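Local coordinates for Pre-mRNA splicing factor PRP8 (PDB 6NQI), which probably binds the spliceosomal snRNAs and the pre-mRNA intron as a spliceosome component, represented here by its RNase H-like domain, at residues A[15-29]-A[116-130]. Numbering follows the deposited sequence.
With BME (beta-mercaptoethanol), chain C.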
ATOM      1  N   ASP A  15       1.851  -4.996   0.507  1.00 52.05           N
ATOM      2  CA  ASP A  15       3.308  -4.923   0.406  1.00 52.24           C
ATOM      3  C   ASP A  15       3.859  -4.715   1.811  1.00 49.85           C
ATOM      4  O   ASP A  15       3.612  -3.674   2.435  1.00 51.52           O
ATOM      5  CB  ASP A  15       3.726  -3.793  -0.547  1.00 56.89           C
ATOM      6  CG  ASP A  15       5.200  -3.841  -0.936  1.00 57.04           C
ATOM      7  OD1 ASP A  15       6.011  -4.486  -0.244  1.00 54.58           O
ATOM      8  OD2 ASP A  15       5.565  -3.234  -1.971  1.00 60.30           O
ATOM      9  N   ASP A  16       4.592  -5.701   2.319  1.00 58.87           N
ATOM     10  CA  ASP A  16       5.166  -5.597   3.652  1.00 60.81           C
ATOM     11  C   ASP A  16       6.685  -5.539   3.625  1.00 62.82           C
ATOM     12  O   ASP A  16       7.313  -5.595   4.677  1.00 64.80           O
ATOM     13  CB  ASP A  16       4.663  -6.747   4.538  1.00 60.57           C
ATOM     14  CG  ASP A  16       5.235  -8.097   4.143  1.00 60.42           C
ATOM     15  OD1 ASP A  16       5.771  -8.230   3.017  1.00 59.28           O
ATOM     16  OD2 ASP A  16       5.111  -9.041   4.962  1.00 62.21           O
ATOM     17  N   ARG A  17       7.280  -5.356   2.452  1.00 50.84           N
ATOM     18  CA  ARG A  17       8.727  -5.360   2.289  1.00 52.05           C
ATOM     19  C   ARG A  17       9.447  -4.274   3.100  1.00 54.62           C
ATOM     20  O   ARG A  17      10.686  -4.280   3.152  1.00 55.52           O
ATOM     21  CB  ARG A  17       9.054  -5.227   0.809  1.00 51.69           C
ATOM     22  CG  ARG A  17       8.727  -6.466   0.048  1.00 49.65           C
ATOM     23  CD  ARG A  17       8.975  -6.296  -1.423  1.00 49.98           C
ATOM     24  NE  ARG A  17       7.940  -5.499  -2.075  1.00 50.65           N
ATOM     25  CZ  ARG A  17       7.871  -5.353  -3.397  1.00 51.78           C
ATOM     26  NH1 ARG A  17       8.779  -5.959  -4.160  1.00 51.91           N
ATOM     27  NH2 ARG A  17       6.899  -4.627  -3.955  1.00 53.38           N
ATOM     28  N   THR A  18       8.713  -3.345   3.710  1.00 51.27           N
ATOM     29  CA  THR A  18       9.250  -2.358   4.637  1.00 53.64           C
ATOM     30  C   THR A  18       8.652  -2.546   6.028  1.00 54.59           C
ATOM     31  O   THR A  18       8.401  -1.584   6.763  1.00 55.87           O
ATOM     32  CB  THR A  18       8.986  -0.937   4.140  1.00 55.35           C
ATOM     33  OG1 THR A  18       7.572  -0.722   4.018  1.00 54.93           O
ATOM     34  CG2 THR A  18       9.689  -0.685   2.822  1.00 55.62           C
ATOM     35  N   ALA A  19       8.458  -3.791   6.443  1.00 46.45           N
ATOM     36  CA  ALA A  19       7.938  -3.975   7.786  1.00 48.64           C
ATOM     37  C   ALA A  19       9.061  -3.872   8.815  1.00 50.46           C
ATOM     38  O   ALA A  19       8.835  -3.391   9.931  1.00 52.18           O
ATOM     39  CB  ALA A  19       7.207  -5.314   7.883  1.00 47.98           C
ATOM     40  N   TYR A  20      10.258  -4.323   8.462  1.00 57.57           N
ATOM     41  CA  TYR A  20      11.460  -4.085   9.239  1.00 58.50           C
ATOM     42  C   TYR A  20      12.348  -3.094   8.503  1.00 57.41           C
ATOM     43  O   TYR A  20      12.800  -3.375   7.390  1.00 56.48           O
ATOM     44  CB  TYR A  20      12.235  -5.372   9.521  1.00 59.14           C
ATOM     45  CG  TYR A  20      13.585  -5.096  10.137  1.00 59.63           C
ATOM     46  CD1 TYR A  20      13.706  -4.735  11.480  1.00 60.84           C
ATOM     47  CD2 TYR A  20      14.738  -5.198   9.380  1.00 58.69           C
ATOM     48  CE1 TYR A  20      14.942  -4.473  12.046  1.00 60.73           C
ATOM     49  CE2 TYR A  20      15.971  -4.947   9.935  1.00 59.17           C
ATOM     50  CZ  TYR A  20      16.076  -4.583  11.267  1.00 60.03           C
ATOM     51  OH  TYR A  20      17.329  -4.327  11.794  1.00 60.10           O
ATOM     52  N   ARG A  21      12.626  -1.957   9.133  1.00 64.16           N
ATOM     53  CA  ARG A  21      13.647  -1.053   8.623  1.00 63.80           C
ATOM     54  C   ARG A  21      14.694  -0.871   9.712  1.00 64.24           C
ATOM     55  O   ARG A  21      14.331  -0.633  10.873  1.00 64.53           O
ATOM     56  CB  ARG A  21      13.066   0.312   8.202  1.00 63.76           C
ATOM     57  CG  ARG A  21      12.240   0.262   6.896  1.00 63.84           C
ATOM     58  CD  ARG A  21      11.993   1.653   6.304  1.00 63.82           C
ATOM     59  NE  ARG A  21      11.367   2.549   7.262  1.00 63.58           N
ATOM     60  CZ  ARG A  21      11.443   3.867   7.191  1.00 63.50           C
ATOM     61  NH1 ARG A  21      12.125   4.429   6.199  1.00 64.23           N
ATOM     62  NH2 ARG A  21      10.856   4.618   8.117  1.00 62.80           N
ATOM     63  N   PRO A  22      15.989  -1.057   9.405  1.00 79.78           N
ATOM     64  CA  PRO A  22      17.017  -0.995  10.457  1.00 80.13           C
ATOM     65  C   PRO A  22      16.867   0.232  11.344  1.00 79.91           C
ATOM     66  O   PRO A  22      16.891   1.363  10.852  1.00 79.92           O
ATOM     67  CB  PRO A  22      18.328  -0.965   9.660  1.00 80.52           C
ATOM     68  CG  PRO A  22      18.003  -1.683   8.391  1.00 80.26           C
ATOM     69  CD  PRO A  22      16.574  -1.282   8.071  1.00 79.65           C
ATOM     70  N   HIS A  23      16.672   0.002  12.646  1.00 85.20           N
ATOM     71  CA  HIS A  23      16.586   1.069  13.650  1.00 84.76           C
ATOM     72  C   HIS A  23      15.538   2.130  13.310  1.00 84.49           C
ATOM     73  O   HIS A  23      15.746   3.327  13.513  1.00 84.29           O
ATOM     74  CB  HIS A  23      17.937   1.738  13.877  1.00 85.97           C
ATOM     75  CG  HIS A  23      19.032   0.823  14.347  1.00 88.42           C
ATOM     76  ND1 HIS A  23      20.023   0.347  13.512  1.00 90.46           N
ATOM     77  CD2 HIS A  23      19.338   0.371  15.587  1.00 90.15           C
ATOM     78  CE1 HIS A  23      20.865  -0.394  14.211  1.00 93.36           C
ATOM     79  NE2 HIS A  23      20.474  -0.392  15.474  1.00 93.17           N
ATOM     80  N   ALA A  24      14.404   1.698  12.772  1.00 62.04           N
ATOM     81  CA  ALA A  24      13.311   2.629  12.519  1.00 61.81           C
ATOM     82  C   ALA A  24      12.014   1.846  12.437  1.00 62.21           C
ATOM     83  O   ALA A  24      12.017   0.644  12.154  1.00 62.72           O
ATOM     84  CB  ALA A  24      13.525   3.439  11.238  1.00 61.80           C
ATOM     85  N   ASN A  25      10.911   2.523  12.741  1.00 55.66           N
ATOM     86  CA  ASN A  25       9.599   1.924  12.528  1.00 56.21           C
ATOM     87  C   ASN A  25       9.416   1.597  11.052  1.00 56.10           C
ATOM     88  O   ASN A  25       9.745   2.408  10.183  1.00 55.32           O
ATOM     89  CB  ASN A  25       8.490   2.877  12.971  1.00 56.02           C
ATOM     90  CG  ASN A  25       8.606   3.298  14.424  1.00 56.25           C
ATOM     91  OD1 ASN A  25       9.129   2.566  15.267  1.00 56.84           O
ATOM     92  ND2 ASN A  25       8.084   4.477  14.729  1.00 55.82           N
ATOM     93  N   GLY A  26       8.917   0.391  10.775  1.00 49.84           N
ATOM     94  CA  GLY A  26       8.550  -0.018   9.433  1.00 49.53           C
ATOM     95  C   GLY A  26       7.110   0.333   9.088  1.00 49.44           C
ATOM     96  O   GLY A  26       6.402   0.998   9.846  1.00 49.30           O
ATOM     97  N   VAL A  27       6.670  -0.144   7.916  1.00 57.90           N
ATOM     98  CA  VAL A  27       5.319   0.113   7.402  1.00 56.50           C
ATOM     99  C   VAL A  27       4.864  -1.097   6.592  1.00 54.86           C
ATOM    100  O   VAL A  27       5.666  -1.739   5.908  1.00 53.89           O
ATOM    101  CB  VAL A  27       5.258   1.404   6.544  1.00 55.65           C
ATOM    102  CG1 VAL A  27       3.958   1.493   5.786  1.00 53.43           C
ATOM    103  CG2 VAL A  27       5.365   2.640   7.406  1.00 55.58           C
ATOM    104  N   ILE A  28       3.574  -1.413   6.678  1.00 50.58           N
ATOM    105  CA  ILE A  28       2.907  -2.335   5.760  1.00 46.10           C
ATOM    106  C   ILE A  28       1.859  -1.554   4.965  1.00 44.30           C
ATOM    107  O   ILE A  28       1.034  -0.835   5.548  1.00 43.83           O
ATOM    108  CB  ILE A  28       2.254  -3.513   6.506  1.00 43.88           C
ATOM    109  CG1 ILE A  28       3.320  -4.359   7.191  1.00 46.89           C
ATOM    110  CG2 ILE A  28       1.349  -4.354   5.513  1.00 39.87           C
ATOM    111  CD1 ILE A  28       2.766  -5.486   8.009  1.00 46.93           C
ATOM    112  N   TRP A  29       1.914  -1.661   3.637  1.00 41.07           N
ATOM    113  CA  TRP A  29       1.002  -0.930   2.761  1.00 41.10           C
ATOM    114  C   TRP A  29      -0.096  -1.825   2.207  1.00 38.33           C
ATOM    115  O   TRP A  29       0.173  -2.955   1.795  1.00 37.34           O
ATOM    116  CB  TRP A  29       1.761  -0.333   1.583  1.00 44.96           C
ATOM    117  CG  TRP A  29       3.062   0.251   1.943  1.00 48.47           C
ATOM    118  CD1 TRP A  29       4.259  -0.393   2.015  1.00 48.75           C
ATOM    119  CD2 TRP A  29       3.323   1.622   2.222  1.00 49.11           C
ATOM    120  NE1 TRP A  29       5.249   0.493   2.352  1.00 51.18           N
ATOM    121  CE2 TRP A  29       4.696   1.739   2.479  1.00 51.30           C
ATOM    122  CE3 TRP A  29       2.524   2.770   2.274  1.00 47.02           C
ATOM    123  CZ2 TRP A  29       5.288   2.952   2.796  1.00 51.68           C
ATOM    124  CZ3 TRP A  29       3.112   3.973   2.594  1.00 47.45           C
ATOM    125  CH2 TRP A  29       4.481   4.056   2.846  1.00 49.70           C
ATOM    126  N   LEU A 116       5.273  -0.641  -4.493  1.00 52.47           N
ATOM    127  CA  LEU A 116       4.392   0.108  -3.605  1.00 52.64           C
ATOM    128  C   LEU A 116       5.147   0.604  -2.370  1.00 53.78           C
ATOM    129  O   LEU A 116       4.850   1.689  -1.848  1.00 55.80           O
ATOM    130  CB  LEU A 116       3.208  -0.779  -3.221  1.00 50.96           C
ATOM    131  CG  LEU A 116       2.151  -0.241  -2.279  1.00 51.02           C
ATOM    132  CD1 LEU A 116       1.454   0.932  -2.909  1.00 53.40           C
ATOM    133  CD2 LEU A 116       1.159  -1.331  -1.977  1.00 49.86           C
ATOM    134  N   GLN A 117       6.135  -0.169  -1.900  1.00 57.03           N
ATOM    135  CA  GLN A 117       6.926   0.247  -0.746  1.00 59.34           C
ATOM    136  C   GLN A 117       7.642   1.572  -1.000  1.00 62.10           C
ATOM    137  O   GLN A 117       8.034   2.248  -0.042  1.00 64.52           O
ATOM    138  CB  GLN A 117       7.989  -0.798  -0.398  1.00 60.18           C
ATOM    139  CG  GLN A 117       8.800  -1.238  -1.596  1.00 60.36           C
ATOM    140  CD  GLN A 117       9.958  -2.161  -1.234  1.00 62.40           C
ATOM    141  OE1 GLN A 117      10.286  -2.343  -0.060  1.00 64.26           O
ATOM    142  NE2 GLN A 117      10.604  -2.720  -2.252  1.00 63.11           N
ATOM    143  N   ALA A 118       7.845   1.945  -2.271  1.00 52.46           N
ATOM    144  CA  ALA A 118       8.495   3.213  -2.579  1.00 55.29           C
ATOM    145  C   ALA A 118       7.740   4.403  -1.994  1.00 57.99           C
ATOM    146  O   ALA A 118       8.320   5.490  -1.871  1.00 61.53           O
ATOM    147  CB  ALA A 118       8.668   3.361  -4.095  1.00 55.42           C
ATOM    148  N   LEU A 119       6.482   4.221  -1.580  1.00 48.18           N
ATOM    149  CA  LEU A 119       5.795   5.331  -0.927  1.00 51.96           C
ATOM    150  C   LEU A 119       6.511   5.782   0.347  1.00 55.53           C
ATOM    151  O   LEU A 119       6.275   6.902   0.824  1.00 59.97           O
ATOM    152  CB  LEU A 119       4.355   4.949  -0.604  1.00 50.13           C
ATOM    153  CG  LEU A 119       3.512   4.863  -1.852  1.00 48.69           C
ATOM    154  CD1 LEU A 119       2.074   4.444  -1.510  1.00 46.55           C
ATOM    155  CD2 LEU A 119       3.584   6.201  -2.578  1.00 53.22           C
ATOM    156  N   MET A 120       7.409   4.947   0.881  1.00 53.51           N
ATOM    157  CA  MET A 120       8.216   5.330   2.031  1.00 57.65           C
ATOM    158  C   MET A 120       8.972   6.622   1.788  1.00 61.49           C
ATOM    159  O   MET A 120       9.426   7.253   2.746  1.00 66.12           O
ATOM    160  CB  MET A 120       9.217   4.213   2.353  1.00 56.01           C
ATOM    161  CG  MET A 120       9.764   4.237   3.771  1.00 60.09           C
ATOM    162  SD  MET A 120       8.415   4.015   4.923  1.00 61.40           S
ATOM    163  CE  MET A 120       8.281   5.663   5.612  1.00 67.88           C
ATOM    164  N   ALA A 121       9.080   7.040   0.530  1.00 56.92           N
ATOM    165  CA  ALA A 121       9.773   8.254   0.142  1.00 59.81           C
ATOM    166  C   ALA A 121       8.919   9.519   0.248  1.00 63.13           C
ATOM    167  O   ALA A 121       9.480  10.619   0.199  1.00 65.41           O
ATOM    168  CB  ALA A 121      10.274   8.087  -1.294  1.00 57.14           C
ATOM    169  N   LEU A 122       7.602   9.410   0.442  1.00 66.13           N
ATOM    170  CA  LEU A 122       6.801  10.626   0.557  1.00 68.56           C
ATOM    171  C   LEU A 122       7.030  11.237   1.940  1.00 71.64           C
ATOM    172  O   LEU A 122       6.961  10.521   2.944  1.00 72.33           O
ATOM    173  CB  LEU A 122       5.321  10.302   0.325  1.00 67.03           C
ATOM    174  CG  LEU A 122       4.942   9.828  -1.108  1.00 64.12           C
ATOM    175  CD1 LEU A 122       3.436   9.661  -1.344  1.00 63.16           C
ATOM    176  CD2 LEU A 122       5.531  10.722  -2.215  1.00 64.83           C
ATOM    177  N   PRO A 123       7.364  12.528   2.031  1.00 69.20           N
ATOM    178  CA  PRO A 123       7.770  13.078   3.335  1.00 72.25           C
ATOM    179  C   PRO A 123       6.666  13.074   4.383  1.00 72.03           C
ATOM    180  O   PRO A 123       6.960  12.916   5.576  1.00 73.46           O
ATOM    181  CB  PRO A 123       8.247  14.500   2.987  1.00 76.57           C
ATOM    182  CG  PRO A 123       8.569  14.451   1.529  1.00 76.05           C
ATOM    183  CD  PRO A 123       7.551  13.508   0.954  1.00 71.40           C
ATOM    184  N   GLU A 124       5.406  13.241   3.979  1.00 78.73           N
ATOM    185  CA  GLU A 124       4.314  13.218   4.948  1.00 78.26           C
ATOM    186  C   GLU A 124       4.237  11.860   5.638  1.00 79.16           C
ATOM    187  O   GLU A 124       4.055  11.782   6.856  1.00 79.71           O
ATOM    188  CB  GLU A 124       3.005  13.551   4.230  1.00 76.91           C
ATOM    189  CG  GLU A 124       2.024  14.469   4.945  1.00 79.83           C
ATOM    190  CD  GLU A 124       1.459  15.506   3.976  1.00 81.70           C
ATOM    191  OE1 GLU A 124       0.695  15.106   3.045  1.00 79.46           O
ATOM    192  OE2 GLU A 124       1.763  16.713   4.157  1.00 85.89           O
ATOM    193  N   ILE A 125       4.382  10.780   4.860  1.00 53.71           N
ATOM    194  CA  ILE A 125       4.316   9.418   5.388  1.00 52.69           C
ATOM    195  C   ILE A 125       5.546   9.100   6.220  1.00 54.56           C
ATOM    196  O   ILE A 125       5.456   8.514   7.303  1.00 54.78           O
ATOM    197  CB  ILE A 125       4.194   8.395   4.242  1.00 50.72           C
ATOM    198  CG1 ILE A 125       2.955   8.630   3.384  1.00 48.64           C
ATOM    199  CG2 ILE A 125       4.200   6.981   4.815  1.00 49.77           C
ATOM    200  CD1 ILE A 125       1.688   8.616   4.144  1.00 48.10           C
ATOM    201  N   ARG A 126       6.720   9.400   5.680  1.00 69.92           N
ATOM    202  CA  ARG A 126       7.950   9.151   6.418  1.00 70.45           C
ATOM    203  C   ARG A 126       7.920   9.860   7.773  1.00 70.29           C
ATOM    204  O   ARG A 126       8.262   9.266   8.807  1.00 70.33           O
ATOM    205  CB  ARG A 126       9.133   9.569   5.552  1.00 69.71           C
ATOM    206  CG  ARG A 126      10.476   9.316   6.133  1.00 69.03           C
ATOM    207  CD  ARG A 126      11.505  10.071   5.306  1.00 70.61           C
ATOM    208  NE  ARG A 126      11.157  11.488   5.189  1.00 72.50           N
ATOM    209  CZ  ARG A 126      11.824  12.367   4.452  1.00 75.39           C
ATOM    210  NH1 ARG A 126      12.895  11.994   3.759  1.00 76.95           N
ATOM    211  NH2 ARG A 126      11.418  13.627   4.413  1.00 77.36           N
ATOM    212  N   ASP A 127       7.444  11.110   7.786  1.00 62.38           N
ATOM    213  CA  ASP A 127       7.400  11.907   9.003  1.00 66.33           C
ATOM    214  C   ASP A 127       6.346  11.403   9.979  1.00 65.58           C
ATOM    215  O   ASP A 127       6.591  11.378  11.197  1.00 68.57           O
ATOM    216  CB  ASP A 127       7.149  13.367   8.648  1.00 68.94           C
ATOM    217  CG  ASP A 127       8.370  14.029   8.040  1.00 71.62           C
ATOM    218  OD1 ASP A 127       9.460  13.413   8.115  1.00 72.21           O
ATOM    219  OD2 ASP A 127       8.252  15.158   7.495  1.00 73.70           O
ATOM    220  N   ARG A 128       5.165  11.012   9.491  1.00 80.09           N
ATOM    221  CA  ARG A 128       4.205  10.420  10.415  1.00 79.88           C
ATOM    222  C   ARG A 128       4.713   9.084  10.935  1.00 79.00           C
ATOM    223  O   ARG A 128       4.413   8.705  12.072  1.00 80.58           O
ATOM    224  CB  ARG A 128       2.841  10.261   9.755  1.00 77.75           C
ATOM    225  CG  ARG A 128       1.753   9.754  10.685  1.00 78.86           C
ATOM    226  CD  ARG A 128       0.477   9.527   9.892  1.00 77.44           C
ATOM    227  NE  ARG A 128      -0.721   9.292  10.701  1.00 79.09           N
ATOM    228  CZ  ARG A 128      -1.812  10.056  10.671  1.00 79.05           C
ATOM    229  NH1 ARG A 128      -1.859  11.123   9.877  1.00 79.68           N
ATOM    230  NH2 ARG A 128      -2.860   9.751  11.432  1.00 80.95           N
ATOM    231  N   THR A 129       5.544   8.397  10.149  1.00 60.25           N
ATOM    232  CA  THR A 129       5.989   7.059  10.513  1.00 60.24           C
ATOM    233  C   THR A 129       7.024   7.084  11.617  1.00 61.98           C
ATOM    234  O   THR A 129       6.880   6.378  12.621  1.00 62.90           O
ATOM    235  CB  THR A 129       6.564   6.339   9.298  1.00 59.01           C
ATOM    236  OG1 THR A 129       5.540   6.120   8.327  1.00 58.75           O
ATOM    237  CG2 THR A 129       7.206   5.020   9.708  1.00 58.50           C
ATOM    238  N   GLN A 130       8.091   7.871  11.450  1.00 98.69           N
ATOM    239  CA  GLN A 130       9.154   7.836  12.457  1.00101.62           C
ATOM    240  C   GLN A 130       8.684   8.339  13.815  1.00104.05           C
ATOM    241  O   GLN A 130       9.062   7.781  14.850  1.00105.90           O
ATOM    242  CB  GLN A 130      10.368   8.614  11.989  1.00103.55           C
ATOM    243  CG  GLN A 130      11.114   7.868  10.923  1.00102.54           C
ATOM    244  CD  GLN A 130      12.336   8.607  10.463  1.00104.83           C
ATOM    245  OE1 GLN A 130      13.135   9.088  11.282  1.00108.72           O
ATOM    246  NE2 GLN A 130      12.504   8.703   9.144  1.00102.84           N
TER
HETATM  247  C1  BME C2101       2.565  -8.514   1.967  0.81 52.71           C
HETATM  248  C2  BME C2101       2.318  -9.942   2.416  0.81 52.71           C
HETATM  249  O1  BME C2101       3.738  -8.582   1.197  0.81 52.71           O
HETATM  250  S2  BME C2101       1.084 -10.114   3.729  0.81 52.71           S
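W29 lays its indole against the 3-10 segment 116-121: CB of L119 sits over one face, 3.8 Å from the centroid of the six-membered ring, a CH-pi contact. CG1 of V27 covers the opposite face, while I125 CG2 meets W29 CH2 at 3.5 Å and the M120 sulfur approaches the ring edge, a Met-aromatic contact. A broad flat ring suits this slot, and its polar NE1 donates to T18 OG1, whose own proton goes to V27 O. Replacing W29 with an alanine would probably open a gap between V27 and L119 and leave the T18 hydroxyl without its indole donor. In this RNase H-like domain, strands 11-21 and 24-32 form a hairpin in the central mixed sheet; the 3-10 segment and helix 123-130 pack on one face of it, the helix axis crossing strand 24-29 at 124°. D15 has its carboxylate anti to the backbone N, where OD2 receives a weak bond from Q117 N. R17, oppositely charged, grips the same carboxylate side-on in a salt bridge through NE and NH2, and its guanidinium stacks on the Q117 amide, the planes only 6° apart. R17 N also donates to D15 OD1, an Asx turn suited to aspartate's short side chain.

Toward the surface the contact thins. The partly exposed R21 bends at its third torsion, and NH2 donates to N25 O in the guanidinium plane, NE more weakly, while the flexible M120 chain lies over one face, its SD 3.8 Å from R21 CZ. N25, itself buried, is an apt bridge: ND2 donates almost straight to T129 O (3.1 Å, 174°), and OD1 accepts from the backbone of R45. Beyond it Q130, exposed and poorly ordered, lays its CG loosely beside R21 NH2, at 4.3 Å.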